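Local coordinates for eukaryotic translation initiation factor 4 gamma 2 (Homo sapiens, PDB 4IUL), which probably acts as a scaffold in translation initiation, its HEAT-repeat MIF4G domain interacting with the RNA helicase eIF4A, at residues Asp20-Lys25 / Gly49-Leu54; Arg24-Ile29 / Ile60-Asp65; Ile172-Ile177 / Lys216-Gln221; Thr179-Lys184 / Glu197-Ile202. One frame throughout, in Å; residues are numbered along the deposited sequence.

All four contacts join helices of the HEAT-repeat MIF4G domain, contact 1 partly through a loop, two on each side of the chain's centre. Contacts 1 and 2 lie about 9 Å apart between centres and join the same two helices, 13-31 and 53-69; both are partly buried, and in each a basic side chain on one segment holds a sulfate. Contacts 3 and 4, about 11 Å apart, share helix 170-181, which meets helix 216-227 in one and helix 193-210 in the other. Contact 4 is the buried one, made of leucines and a cysteine, whereas contact 3, partly buried, sets a histidine ring against a leucine and a methionine.

Contact 1: residues Asp20-Lys25 / Gly49-Leu54; sequences DAIFRK and GVESKL. With SO4 (sulfate ion), chain D.
The Phe23 ring turns its edge toward Leu54, whose O lies in the ring plane, 3.8 Å from Phe23 CZ. This is helix packing at the N-terminal end of the HEAT-repeat MIF4G domain, where helix 13-31 meets the start of helix 53-69. The same ring corner touches the Leu54 side chain, CZ to CD2 4.1 Å, the two side chains crossing at about a right angle. With CG of Phe23 anti to its carbonyl carbon (chi1 -70°), the ring leans across to Leu54, its CZ end foremost. Next to Phe23 in sequence, Ile22 brings CD1 within 4.2 Å of Glu51 OE1, a grazing approach rather than a polar bond; the charge of that carboxylate is met by a salt bridge from OE1 to Arg18 NH1. Ile22 also packs on Val48 of helix 38-48, which lies between the two helices in the chain. Ser52 takes the N-cap position of helix 53-69. Beyond it Lys53 bends at chi3 and reaches a sulfate, probably from the crystallisation liquor, that Lys57 and Arg110 also bind. Lys53 NZ donates to two of its oxygens, O4 at 3.1 Å and O2 at 3.2 Å.

Contact 2: residues Arg24-Ile29 / Ile60-Asp65; sequences RKVRGI and ILLIVD. With SO4 (sulfate ion), chain C.
Arg27 and Leu62 are bridged by a water that donates to Leu62 O at 2.8 Å and accepts a weak bond from Arg27 NH1. The bridge spans helices 13-31 and 53-69 of the HEAT-repeat domain. On its other side the guanidinium holds a sulfate, probably from the crystallisation liquor, whose sulfur lies at its edge and in its plane. CG of Arg27 is anti to the backbone N (chi1 174°) and the chain bends at chi2, which brings the guanidinium to the sulfate. NH2 of Arg27 donates to sulfate O1 at 2.8 Å (157° at the hydrogen) and NE to O2 at 2.9 Å (159°), a two-pronged grip that fixes how the flat group is turned. Arg27 NH2 also forms a salt bridge to Glu69 OE1, farther along helix 53-69. A leucine in place of Arg27 would probably leave Glu69 without this charged mate and break the water link to Leu62 O. Beside these polar bonds the packing is apolar. Leu62 CD1 lies 4.2 Å from Arg27 N. Val26, which also packs on Leu45 of helix 38-48, meets that methyl with two carbons: CG1 of Val26 is 3.7 Å and CB 3.8 Å from Leu62 CD1.

Contact 3: residues Ile172-Ile177 / Lys216-Gln221; sequences ILHKCI and KSLMDQ
Leu218 is the first residue along 216-221 to touch 172-177, and it does so by laying a methyl over one face of the His174 ring. The setting is helix packing in the C-terminal half of the HEAT-repeat MIF4G domain, where helix 216-227 starts beside helix 170-181. Leu218 CD1 stands 3.8 Å above the plane of the His174 ring, displaced toward its rim, and lies 4.2 Å from the ring centroid at 24° off the normal, a CH-pi contact. The atoms beneath are ND1 of His174, 3.9 Å from Leu218 CD1, and CE1, 4.0 Å from the same methyl. Next in sequence, buried Met219 brings its sulfur obliquely to the imidazole, a sulfur-aromatic contact. Its CG is anti to the carbonyl carbon (chi1 -63°) and the chain folds again at chi2 and chi3, which carries SD over to His174. Met219 also packs on Met203 of helix 193-210, while His174 rests on Leu210 of that helix, so three helices converge here. Asp220 forms salt bridges to Lys216 and to Arg250. A ring nitrogen has its own partner one turn beyond Leu218: His174 ND1 is hydrogen-bonded to Tyr222 OH. At CE1 of His174, Met219 SD approaches to 4.1 Å.

Contact 4: residues Thr179-Lys184 / Glu197-Ile202; sequences TLLEKK and ECLCQI
Helix 170-181 runs out at this contact, Glu182 being the first residue to leave helical angles, and its last turn lies close to helix 193-210, with Leu180 CA 6.4 Å from Leu199 CA. Leu180 points toward the facing helix and sets its CD1 against the backbone, 3.6 Å from Leu199 N and 3.7 Å from Leu199 CA. The same methyl meets Cys198 SG at 4.0 Å. This is the buried packing of consecutive antiparallel helices expected in a HEAT-repeat array, and Leu153 and Ile156 of helix 141-163 also touch Leu180. The next residue, Leu181, meets Leu199 side chain to side chain, the two crossing at about a right angle. Leu181 O is hydrogen-bonded to Arg225 of helix 216-227, and its side chain packs on Tyr222 there. CG of Leu199, anti to the backbone N (chi1 170°), carries CD2 across to Leu181. Leu199 CD2 lies 3.6 Å from Leu181 CG and 3.3 Å from Leu181 CD2, a methyl pair pressed closer than normal packing.

Contact 1: residues Asp20-Lys25 / Gly49-Leu54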
loop_
_atom_site.group_PDB
_atom_site.type_symbol
_atom_site.label_atom_id
_atom_site.label_comp_id
_atom_site.label_asym_id
_atom_site.label_seq_id
_atom_site.Cartn_x
_atom_site.Cartn_y
_atom_site.Cartn_z
ATOM N N ASP A 20 23.917 -2.745 -12.926
ATOM C CA ASP A 20 23.224 -4.024 -12.842
ATOM C C ASP A 20 23.640 -4.873 -11.638
ATOM O O ASP A 20 22.809 -5.581 -11.069
ATOM C CB ASP A 20 23.402 -4.809 -14.144
ATOM C CG ASP A 20 22.783 -4.089 -15.345
ATOM O OD1 ASP A 20 21.879 -3.247 -15.139
ATOM O OD2 ASP A 20 23.192 -4.366 -16.491
ATOM N N ALA A 21 24.912 -4.807 -11.239
ATOM C CA ALA A 21 25.375 -5.571 -10.076
ATOM C C ALA A 21 24.780 -4.996 -8.781
ATOM O O ALA A 21 24.518 -5.736 -7.826
ATOM C CB ALA A 21 26.906 -5.567 -9.995
ATOM N N ILE A 22 24.564 -3.683 -8.750
ATOM C CA ILE A 22 23.982 -3.051 -7.569
ATOM C C ILE A 22 22.553 -3.537 -7.377
ATOM O O ILE A 22 22.132 -3.871 -6.259
ATOM C CB ILE A 22 23.963 -1.512 -7.688
ATOM C CG1 ILE A 22 25.390 -0.961 -7.629
ATOM C CG2 ILE A 22 23.137 -0.911 -6.552
ATOM C CD1 ILE A 22 25.470 0.562 -7.796
ATOM N N PHE A 23 21.808 -3.584 -8.478
ATOM C CA PHE A 23 20.428 -4.029 -8.431
ATOM C C PHE A 23 20.328 -5.496 -8.014
ATOM O O PHE A 23 19.393 -5.867 -7.298
ATOM C CB PHE A 23 19.757 -3.773 -9.788
ATOM C CG PHE A 23 19.541 -2.310 -10.083
ATOM C CD1 PHE A 23 19.700 -1.809 -11.375
ATOM C CD2 PHE A 23 19.184 -1.426 -9.061
ATOM C CE1 PHE A 23 19.515 -0.452 -11.650
ATOM C CE2 PHE A 23 18.993 -0.064 -9.320
ATOM C CZ PHE A 23 19.160 0.426 -10.622
ATOM N N ARG A 24 21.280 -6.331 -8.442
ATOM C CA ARG A 24 21.258 -7.742 -8.035
ATOM C C ARG A 24 21.520 -7.799 -6.521
ATOM O O ARG A 24 20.959 -8.637 -5.804
ATOM C CB ARG A 24 22.328 -8.578 -8.774
ATOM C CG ARG A 24 22.113 -8.723 -10.295
ATOM C CD ARG A 24 22.932 -9.879 -10.912
ATOM N NE ARG A 24 24.381 -9.698 -10.801
ATOM C CZ ARG A 24 25.114 -8.888 -11.566
ATOM N NH1 ARG A 24 24.551 -8.163 -12.526
ATOM N NH2 ARG A 24 26.427 -8.805 -11.373
ATOM N N LYS A 25 22.369 -6.896 -6.039
ATOM C CA LYS A 25 22.689 -6.840 -4.613
ATOM C C LYS A 25 21.482 -6.379 -3.793
ATOM O O LYS A 25 21.227 -6.896 -2.701
ATOM C CB LYS A 25 23.852 -5.884 -4.379
ATOM C CG LYS A 25 24.332 -5.807 -2.944
ATOM C CD LYS A 25 25.481 -4.809 -2.863
ATOM C CE LYS A 25 26.551 -5.219 -1.866
ATOM N NZ LYS A 25 27.728 -4.321 -2.015
ATOM N N GLY A 49 22.281 2.262 -2.129
ATOM C CA GLY A 49 21.096 2.574 -2.910
ATOM C C GLY A 49 20.595 4.003 -2.997
ATOM O O GLY A 49 19.416 4.208 -3.268
ATOM N N VAL A 50 21.457 4.992 -2.793
ATOM C CA VAL A 50 21.014 6.383 -2.873
ATOM C C VAL A 50 21.946 7.231 -3.728
ATOM O O VAL A 50 21.818 8.450 -3.792
ATOM C CB VAL A 50 20.911 7.028 -1.468
ATOM C CG1 VAL A 50 19.937 6.255 -0.613
ATOM C CG2 VAL A 50 22.280 7.066 -0.810
ATOM N N GLU A 51 22.876 6.567 -4.394
ATOM C CA GLU A 51 23.862 7.222 -5.243
ATOM C C GLU A 51 23.336 8.260 -6.244
ATOM O O GLU A 51 23.922 9.322 -6.385
ATOM C CB GLU A 51 24.641 6.146 -5.996
ATOM C CG GLU A 51 25.806 6.661 -6.808
ATOM C CD GLU A 51 26.386 5.591 -7.713
ATOM O OE1 GLU A 51 26.702 4.488 -7.218
ATOM O OE2 GLU A 51 26.522 5.857 -8.922
ATOM N N SER A 52 22.248 7.949 -6.948
ATOM C CA SER A 52 21.696 8.872 -7.955
ATOM C C SER A 52 20.231 8.598 -8.291
ATOM O O SER A 52 19.621 7.676 -7.754
ATOM C CB SER A 52 22.510 8.782 -9.249
ATOM O OG SER A 52 22.308 7.529 -9.879
ATOM N N LYS A 53 19.674 9.389 -9.202
ATOM C CA LYS A 53 18.285 9.210 -9.596
ATOM C C LYS A 53 18.049 7.817 -10.180
ATOM O O LYS A 53 17.103 7.122 -9.803
ATOM C CB LYS A 53 17.864 10.286 -10.618
ATOM C CG LYS A 53 16.403 10.153 -11.073
ATOM C CD LYS A 53 15.807 11.463 -11.619
ATOM C CE LYS A 53 16.358 11.829 -12.989
ATOM N NZ LYS A 53 15.592 12.940 -13.634
ATOM N N LEU A 54 18.917 7.423 -11.105
ATOM C CA LEU A 54 18.823 6.126 -11.768
ATOM C C LEU A 54 18.799 4.966 -10.771
ATOM O O LEU A 54 17.980 4.058 -10.884
ATOM C CB LEU A 54 19.992 5.967 -12.747
ATOM C CG LEU A 54 20.036 4.677 -13.570
ATOM C CD1 LEU A 54 20.743 4.948 -14.901
ATOM C CD2 LEU A 54 20.737 3.570 -12.771
HETATM S S SO4 D . 12.168 11.475 -14.184
HETATM O O1 SO4 D . 11.305 12.043 -15.236
HETATM O O2 SO4 D . 12.490 12.517 -13.193
HETATM O O3 SO4 D . 11.460 10.367 -13.524
HETATM O O4 SO4 D . 13.417 10.976 -14.789
#

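Contact 2: residues Arg24-Ile29 / Ile60-Asp65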
loop_
_atom_site.group_PDB
_atom_site.type_symbol
_atom_site.label_atom_id
_atom_site.label_comp_id
_atom_site.label_asym_id
_atom_site.label_seq_id
_atom_site.Cartn_x
_atom_site.Cartn_y
_atom_site.Cartn_z
ATOM N N ARG A 24 21.280 -6.331 -8.442
ATOM C CA ARG A 24 21.258 -7.742 -8.035
ATOM C C ARG A 24 21.520 -7.799 -6.521
ATOM O O ARG A 24 20.959 -8.637 -5.804
ATOM C CB ARG A 24 22.328 -8.578 -8.774
ATOM C CG ARG A 24 22.113 -8.723 -10.295
ATOM C CD ARG A 24 22.932 -9.879 -10.912
ATOM N NE ARG A 24 24.381 -9.698 -10.801
ATOM C CZ ARG A 24 25.114 -8.888 -11.566
ATOM N NH1 ARG A 24 24.551 -8.163 -12.526
ATOM N NH2 ARG A 24 26.427 -8.805 -11.373
ATOM N N LYS A 25 22.369 -6.896 -6.039
ATOM C CA LYS A 25 22.689 -6.840 -4.613
ATOM C C LYS A 25 21.482 -6.379 -3.793
ATOM O O LYS A 25 21.227 -6.896 -2.701
ATOM C CB LYS A 25 23.852 -5.884 -4.379
ATOM C CG LYS A 25 24.332 -5.807 -2.944
ATOM C CD LYS A 25 25.481 -4.809 -2.863
ATOM C CE LYS A 25 26.551 -5.219 -1.866
ATOM N NZ LYS A 25 27.728 -4.321 -2.015
ATOM N N VAL A 26 20.741 -5.404 -4.315
ATOM C CA VAL A 26 19.569 -4.904 -3.608
ATOM C C VAL A 26 18.535 -6.011 -3.443
ATOM O O VAL A 26 17.921 -6.145 -2.381
ATOM C CB VAL A 26 18.942 -3.699 -4.339
ATOM C CG1 VAL A 26 17.595 -3.341 -3.710
ATOM C CG2 VAL A 26 19.881 -2.507 -4.251
ATOM N N ARG A 27 18.349 -6.805 -4.496
ATOM C CA ARG A 27 17.407 -7.917 -4.465
ATOM C C ARG A 27 17.791 -8.905 -3.357
ATOM O O ARG A 27 16.930 -9.371 -2.611
ATOM C CB ARG A 27 17.382 -8.632 -5.826
ATOM C CG ARG A 27 16.539 -9.906 -5.861
ATOM C CD ARG A 27 15.097 -9.658 -5.428
ATOM N NE ARG A 27 14.281 -10.871 -5.487
ATOM C CZ ARG A 27 12.984 -10.923 -5.178
ATOM N NH1 ARG A 27 12.343 -9.827 -4.787
ATOM N NH2 ARG A 27 12.327 -12.074 -5.251
ATOM N N GLY A 28 19.078 -9.230 -3.261
ATOM C CA GLY A 28 19.535 -10.142 -2.220
ATOM C C GLY A 28 19.204 -9.602 -0.832
ATOM O O GLY A 28 18.665 -10.317 0.011
ATOM N N ILE A 29 19.524 -8.333 -0.597
ATOM C CA ILE A 29 19.248 -7.677 0.678
ATOM C C ILE A 29 17.761 -7.774 1.050
ATOM O O ILE A 29 17.412 -8.125 2.179
ATOM C CB ILE A 29 19.654 -6.185 0.616
ATOM C CG1 ILE A 29 21.172 -6.073 0.476
ATOM C CG2 ILE A 29 19.176 -5.453 1.862
ATOM C CD1 ILE A 29 21.675 -4.650 0.344
ATOM N N ILE A 60 13.394 1.453 -5.810
ATOM C CA ILE A 60 11.947 1.552 -5.577
ATOM C C ILE A 60 11.197 0.436 -6.295
ATOM O O ILE A 60 10.245 -0.138 -5.758
ATOM C CB ILE A 60 11.399 2.929 -6.043
ATOM C CG1 ILE A 60 11.920 4.031 -5.109
ATOM C CG2 ILE A 60 9.877 2.920 -6.059
ATOM C CD1 ILE A 60 11.678 5.439 -5.611
ATOM N N LEU A 61 11.633 0.135 -7.515
ATOM C CA LEU A 61 11.024 -0.922 -8.302
ATOM C C LEU A 61 11.170 -2.267 -7.581
ATOM O O LEU A 61 10.230 -3.056 -7.515
ATOM C CB LEU A 61 11.695 -1.000 -9.681
ATOM C CG LEU A 61 11.170 -2.117 -10.591
ATOM C CD1 LEU A 61 9.682 -1.869 -10.884
ATOM C CD2 LEU A 61 11.969 -2.156 -11.882
ATOM N N LEU A 62 12.350 -2.529 -7.032
ATOM C CA LEU A 62 12.588 -3.796 -6.341
ATOM C C LEU A 62 11.834 -3.925 -5.014
ATOM O O LEU A 62 11.290 -4.994 -4.703
ATOM C CB LEU A 62 14.092 -3.989 -6.129
ATOM C CG LEU A 62 14.890 -4.196 -7.427
ATOM C CD1 LEU A 62 16.383 -4.188 -7.137
ATOM C CD2 LEU A 62 14.466 -5.517 -8.089
ATOM N N ILE A 63 11.784 -2.832 -4.251
ATOM C CA ILE A 63 11.097 -2.815 -2.959
ATOM C C ILE A 63 9.608 -3.126 -3.134
ATOM O O ILE A 63 9.060 -4.009 -2.454
ATOM C CB ILE A 63 11.264 -1.434 -2.252
ATOM C CG1 ILE A 63 12.719 -1.243 -1.819
ATOM C CG2 ILE A 63 10.347 -1.340 -1.049
ATOM C CD1 ILE A 63 13.011 0.098 -1.147
ATOM N N VAL A 64 8.952 -2.408 -4.042
ATOM C CA VAL A 64 7.533 -2.637 -4.286
ATOM C C VAL A 64 7.311 -4.056 -4.822
ATOM O O VAL A 64 6.288 -4.684 -4.533
ATOM C CB VAL A 64 6.971 -1.591 -5.263
ATOM C CG1 VAL A 64 5.506 -1.867 -5.535
ATOM C CG2 VAL A 64 7.128 -0.189 -4.657
ATOM N N ASP A 65 8.280 -4.552 -5.594
ATOM C CA ASP A 65 8.249 -5.917 -6.144
ATOM C C ASP A 65 8.120 -6.908 -4.972
ATOM O O ASP A 65 7.218 -7.745 -4.941
ATOM C CB ASP A 65 9.563 -6.223 -6.888
ATOM C CG ASP A 65 9.427 -6.166 -8.409
ATOM O OD1 ASP A 65 8.374 -5.703 -8.914
ATOM O OD2 ASP A 65 10.396 -6.587 -9.097
HETATM S S SO4 C . 15.152 -14.330 -6.543
HETATM O O1 SO4 C . 14.097 -14.210 -5.521
HETATM O O2 SO4 C . 15.627 -12.986 -6.930
HETATM O O3 SO4 C . 16.277 -15.109 -5.995
HETATM O O4 SO4 C . 14.606 -15.012 -7.729
HETATM O O HOH W 1 12.492 -7.334 -5.556
#

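Contact 3: residues Ile172-Ile177 / Lys216-Gln221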
loop_
_atom_site.group_PDB
_atom_site.type_symbol
_atom_site.label_atom_id
_atom_site.label_comp_id
_atom_site.label_asym_id
_atom_site.label_seq_id
_atom_site.Cartn_x
_atom_site.Cartn_y
_atom_site.Cartn_z
ATOM N N ILE A 172 -5.301 8.122 -3.441
ATOM C CA ILE A 172 -5.189 6.681 -3.677
ATOM C C ILE A 172 -5.818 5.863 -2.556
ATOM O O ILE A 172 -6.309 4.754 -2.792
ATOM C CB ILE A 172 -3.710 6.237 -3.889
ATOM C CG1 ILE A 172 -3.677 4.863 -4.572
ATOM C CG2 ILE A 172 -2.989 6.162 -2.582
ATOM C CD1 ILE A 172 -2.297 4.400 -4.994
ATOM N N LEU A 173 -5.806 6.402 -1.340
ATOM C CA LEU A 173 -6.416 5.703 -0.216
ATOM C C LEU A 173 -7.929 5.617 -0.447
ATOM O O LEU A 173 -8.523 4.555 -0.275
ATOM C CB LEU A 173 -6.115 6.425 1.094
ATOM C CG LEU A 173 -4.683 6.305 1.616
ATOM C CD1 LEU A 173 -4.500 7.256 2.776
ATOM C CD2 LEU A 173 -4.394 4.869 2.045
ATOM N N HIS A 174 -8.553 6.724 -0.849
ATOM C CA HIS A 174 -9.997 6.713 -1.116
ATOM C C HIS A 174 -10.292 5.743 -2.265
ATOM O O HIS A 174 -11.341 5.101 -2.295
ATOM C CB HIS A 174 -10.507 8.121 -1.478
ATOM C CG HIS A 174 -10.703 9.018 -0.293
ATOM N ND1 HIS A 174 -11.756 8.871 0.585
ATOM C CD2 HIS A 174 -9.950 10.036 0.192
ATOM C CE1 HIS A 174 -11.640 9.753 1.562
ATOM N NE2 HIS A 174 -10.551 10.471 1.349
ATOM N N LYS A 175 -9.359 5.635 -3.203
ATOM C CA LYS A 175 -9.536 4.746 -4.347
ATOM C C LYS A 175 -9.511 3.281 -3.898
ATOM O O LYS A 175 -10.187 2.436 -4.484
ATOM C CB LYS A 175 -8.442 5.010 -5.387
ATOM C CG LYS A 175 -8.940 4.995 -6.814
ATOM C CD LYS A 175 -7.955 5.674 -7.754
ATOM C CE LYS A 175 -7.837 7.155 -7.451
ATOM N NZ LYS A 175 -6.845 7.831 -8.336
ATOM N N CYS A 176 -8.728 2.984 -2.862
ATOM C CA CYS A 176 -8.656 1.634 -2.326
ATOM C C CYS A 176 -9.984 1.326 -1.622
ATOM O O CYS A 176 -10.588 0.277 -1.839
ATOM C CB CYS A 176 -7.499 1.509 -1.322
ATOM S SG CYS A 176 -5.830 1.486 -2.048
ATOM N N ILE A 177 -10.431 2.251 -0.778
ATOM C CA ILE A 177 -11.675 2.084 -0.038
ATOM C C ILE A 177 -12.862 1.871 -0.971
ATOM O O ILE A 177 -13.716 1.029 -0.713
ATOM C CB ILE A 177 -11.968 3.316 0.852
ATOM C CG1 ILE A 177 -10.945 3.386 1.989
ATOM C CG2 ILE A 177 -13.406 3.249 1.394
ATOM C CD1 ILE A 177 -11.133 4.565 2.913
ATOM N N LYS A 216 -16.175 15.054 5.063
ATOM C CA LYS A 216 -17.363 14.583 5.786
ATOM C C LYS A 216 -18.368 13.823 4.928
ATOM O O LYS A 216 -18.816 12.738 5.301
ATOM C CB LYS A 216 -18.071 15.758 6.467
ATOM C CG LYS A 216 -19.341 15.377 7.230
ATOM C CD LYS A 216 -19.835 16.544 8.093
ATOM C CE LYS A 216 -21.189 16.254 8.749
ATOM N NZ LYS A 216 -21.162 15.057 9.633
ATOM N N SER A 217 -18.712 14.396 3.781
ATOM C CA SER A 217 -19.668 13.790 2.856
ATOM C C SER A 217 -19.262 12.384 2.397
ATOM O O SER A 217 -20.041 11.434 2.508
ATOM C CB SER A 217 -19.845 14.704 1.641
ATOM O OG SER A 217 -20.764 14.160 0.716
ATOM N N LEU A 218 -18.049 12.260 1.872
ATOM C CA LEU A 218 -17.537 10.977 1.396
ATOM C C LEU A 218 -17.489 9.910 2.493
ATOM O O LEU A 218 -17.964 8.791 2.303
ATOM C CB LEU A 218 -16.130 11.152 0.836
ATOM C CG LEU A 218 -15.902 11.217 -0.666
ATOM C CD1 LEU A 218 -14.397 11.331 -0.903
ATOM C CD2 LEU A 218 -16.463 9.957 -1.344
ATOM N N MET A 219 -16.899 10.254 3.633
ATOM C CA MET A 219 -16.788 9.312 4.739
ATOM C C MET A 219 -18.155 8.895 5.274
ATOM O O MET A 219 -18.376 7.718 5.570
ATOM C CB MET A 219 -15.944 9.911 5.864
ATOM C CG MET A 219 -14.494 10.203 5.474
ATOM S SD MET A 219 -13.513 8.737 5.107
ATOM C CE MET A 219 -12.880 8.364 6.721
ATOM N N ASP A 220 -19.065 9.857 5.408
ATOM C CA ASP A 220 -20.414 9.562 5.886
ATOM C C ASP A 220 -21.019 8.512 4.970
ATOM O O ASP A 220 -21.664 7.562 5.424
ATOM C CB ASP A 220 -21.297 10.812 5.856
ATOM C CG ASP A 220 -21.205 11.625 7.125
ATOM O OD1 ASP A 220 -20.419 11.263 8.035
ATOM O OD2 ASP A 220 -21.930 12.638 7.210
ATOM N N GLN A 221 -20.793 8.693 3.674
ATOM C CA GLN A 221 -21.304 7.783 2.661
ATOM C C GLN A 221 -20.728 6.368 2.843
ATOM O O GLN A 221 -21.455 5.379 2.724
ATOM C CB GLN A 221 -20.952 8.329 1.280
ATOM C CG GLN A 221 -21.860 7.870 0.164
ATOM C CD GLN A 221 -21.460 8.469 -1.172
ATOM O OE1 GLN A 221 -21.078 9.643 -1.252
ATOM N NE2 GLN A 221 -21.557 7.671 -2.233
#

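Contact 4: residues Thr179-Lys184 / Glu197-Ile202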
loop_
_atom_site.group_PDB
_atom_site.type_symbol
_atom_site.label_atom_id
_atom_site.label_comp_id
_atom_site.label_asym_id
_atom_site.label_seq_id
_atom_site.Cartn_x
_atom_site.Cartn_y
_atom_site.Cartn_z
ATOM N N THR A 179 -12.951 0.593 -4.034
ATOM C CA THR A 179 -12.965 -0.711 -4.683
ATOM C C THR A 179 -13.346 -1.831 -3.717
ATOM O O THR A 179 -13.961 -2.817 -4.117
ATOM C CB THR A 179 -11.598 -1.041 -5.328
ATOM O OG1 THR A 179 -10.597 -1.147 -4.314
ATOM C CG2 THR A 179 -11.197 0.049 -6.305
ATOM N N LEU A 180 -12.990 -1.672 -2.446
ATOM C CA LEU A 180 -13.305 -2.686 -1.446
ATOM C C LEU A 180 -14.787 -2.732 -1.071
ATOM O O LEU A 180 -15.305 -3.799 -0.741
ATOM C CB LEU A 180 -12.456 -2.480 -0.185
ATOM C CG LEU A 180 -10.945 -2.712 -0.316
ATOM C CD1 LEU A 180 -10.291 -2.597 1.059
ATOM C CD2 LEU A 180 -10.682 -4.094 -0.912
ATOM N N LEU A 181 -15.463 -1.587 -1.127
ATOM C CA LEU A 181 -16.882 -1.511 -0.792
ATOM C C LEU A 181 -17.799 -1.716 -1.998
ATOM O O LEU A 181 -19.000 -1.955 -1.839
ATOM C CB LEU A 181 -17.209 -0.156 -0.158
ATOM C CG LEU A 181 -16.859 0.079 1.309
ATOM C CD1 LEU A 181 -17.099 1.541 1.662
ATOM C CD2 LEU A 181 -17.704 -0.828 2.188
ATOM N N GLU A 182 -17.238 -1.613 -3.199
ATOM C CA GLU A 182 -18.020 -1.779 -4.418
ATOM C C GLU A 182 -18.560 -3.196 -4.552
ATOM O O GLU A 182 -17.858 -4.171 -4.276
ATOM C CB GLU A 182 -17.177 -1.436 -5.646
ATOM C CG GLU A 182 -17.901 -1.644 -6.968
ATOM C CD GLU A 182 -17.021 -1.351 -8.167
ATOM O OE1 GLU A 182 -15.999 -2.049 -8.348
ATOM O OE2 GLU A 182 -17.350 -0.416 -8.928
ATOM N N LYS A 183 -19.810 -3.297 -4.990
ATOM C CA LYS A 183 -20.468 -4.585 -5.166
ATOM C C LYS A 183 -20.553 -5.009 -6.629
ATOM O O LYS A 183 -21.413 -4.541 -7.377
ATOM C CB LYS A 183 -21.874 -4.534 -4.561
ATOM C CG LYS A 183 -22.706 -5.779 -4.815
ATOM C CD LYS A 183 -22.034 -7.018 -4.260
ATOM C CE LYS A 183 -22.868 -8.245 -4.540
ATOM N NZ LYS A 183 -22.221 -9.461 -4.000
ATOM N N LYS A 184 -19.656 -5.903 -7.030
ATOM C CA LYS A 184 -19.626 -6.402 -8.397
ATOM C C LYS A 184 -20.829 -7.307 -8.651
ATOM O O LYS A 184 -21.322 -7.968 -7.737
ATOM C CB LYS A 184 -18.340 -7.191 -8.630
ATOM C CG LYS A 184 -17.069 -6.370 -8.494
ATOM C CD LYS A 184 -16.928 -5.379 -9.634
ATOM C CE LYS A 184 -15.556 -4.725 -9.622
ATOM N NZ LYS A 184 -14.464 -5.725 -9.785
ATOM N N GLU A 197 -12.756 -7.368 5.406
ATOM C CA GLU A 197 -11.826 -7.441 6.526
ATOM C C GLU A 197 -10.647 -6.500 6.271
ATOM O O GLU A 197 -10.117 -5.888 7.198
ATOM C CB GLU A 197 -11.315 -8.873 6.712
ATOM C CG GLU A 197 -10.646 -9.118 8.058
ATOM C CD GLU A 197 -9.965 -10.476 8.144
ATOM O OE1 GLU A 197 -10.508 -11.456 7.584
ATOM O OE2 GLU A 197 -8.893 -10.566 8.782
ATOM N N CYS A 198 -10.236 -6.400 5.009
ATOM C CA CYS A 198 -9.134 -5.528 4.619
ATOM C C CYS A 198 -9.567 -4.076 4.852
ATOM O O CYS A 198 -8.812 -3.275 5.396
ATOM C CB CYS A 198 -8.798 -5.753 3.143
ATOM S SG CYS A 198 -7.358 -4.861 2.490
ATOM N N LEU A 199 -10.795 -3.755 4.445
ATOM C CA LEU A 199 -11.345 -2.412 4.606
ATOM C C LEU A 199 -11.271 -1.948 6.057
ATOM O O LEU A 199 -10.872 -0.819 6.334
ATOM C CB LEU A 199 -12.798 -2.366 4.130
ATOM C CG LEU A 199 -13.559 -1.080 4.461
ATOM C CD1 LEU A 199 -12.941 0.097 3.721
ATOM C CD2 LEU A 199 -15.015 -1.242 4.081
ATOM N N CYS A 200 -11.647 -2.816 6.988
ATOM C CA CYS A 200 -11.592 -2.442 8.393
ATOM C C CYS A 200 -10.150 -2.204 8.832
ATOM O O CYS A 200 -9.890 -1.365 9.690
ATOM C CB CYS A 200 -12.257 -3.516 9.260
ATOM S SG CYS A 200 -14.066 -3.581 9.046
ATOM N N GLN A 201 -9.213 -2.937 8.240
ATOM C CA GLN A 201 -7.802 -2.777 8.566
ATOM C C GLN A 201 -7.375 -1.370 8.159
ATOM O O GLN A 201 -6.859 -0.606 8.974
ATOM C CB GLN A 201 -6.961 -3.799 7.803
ATOM C CG GLN A 201 -5.484 -3.717 8.116
ATOM C CD GLN A 201 -5.191 -4.053 9.566
ATOM O OE1 GLN A 201 -5.288 -5.211 9.976
ATOM N NE2 GLN A 201 -4.845 -3.038 10.355
ATOM N N ILE A 202 -7.599 -1.044 6.885
ATOM C CA ILE A 202 -7.272 0.270 6.333
ATOM C C ILE A 202 -7.931 1.370 7.150
ATOM O O ILE A 202 -7.290 2.349 7.529
ATOM C CB ILE A 202 -7.761 0.397 4.865
ATOM C CG1 ILE A 202 -6.718 -0.193 3.919
ATOM C CG2 ILE A 202 -8.042 1.856 4.519
ATOM C CD1 ILE A 202 -5.378 0.520 3.971
#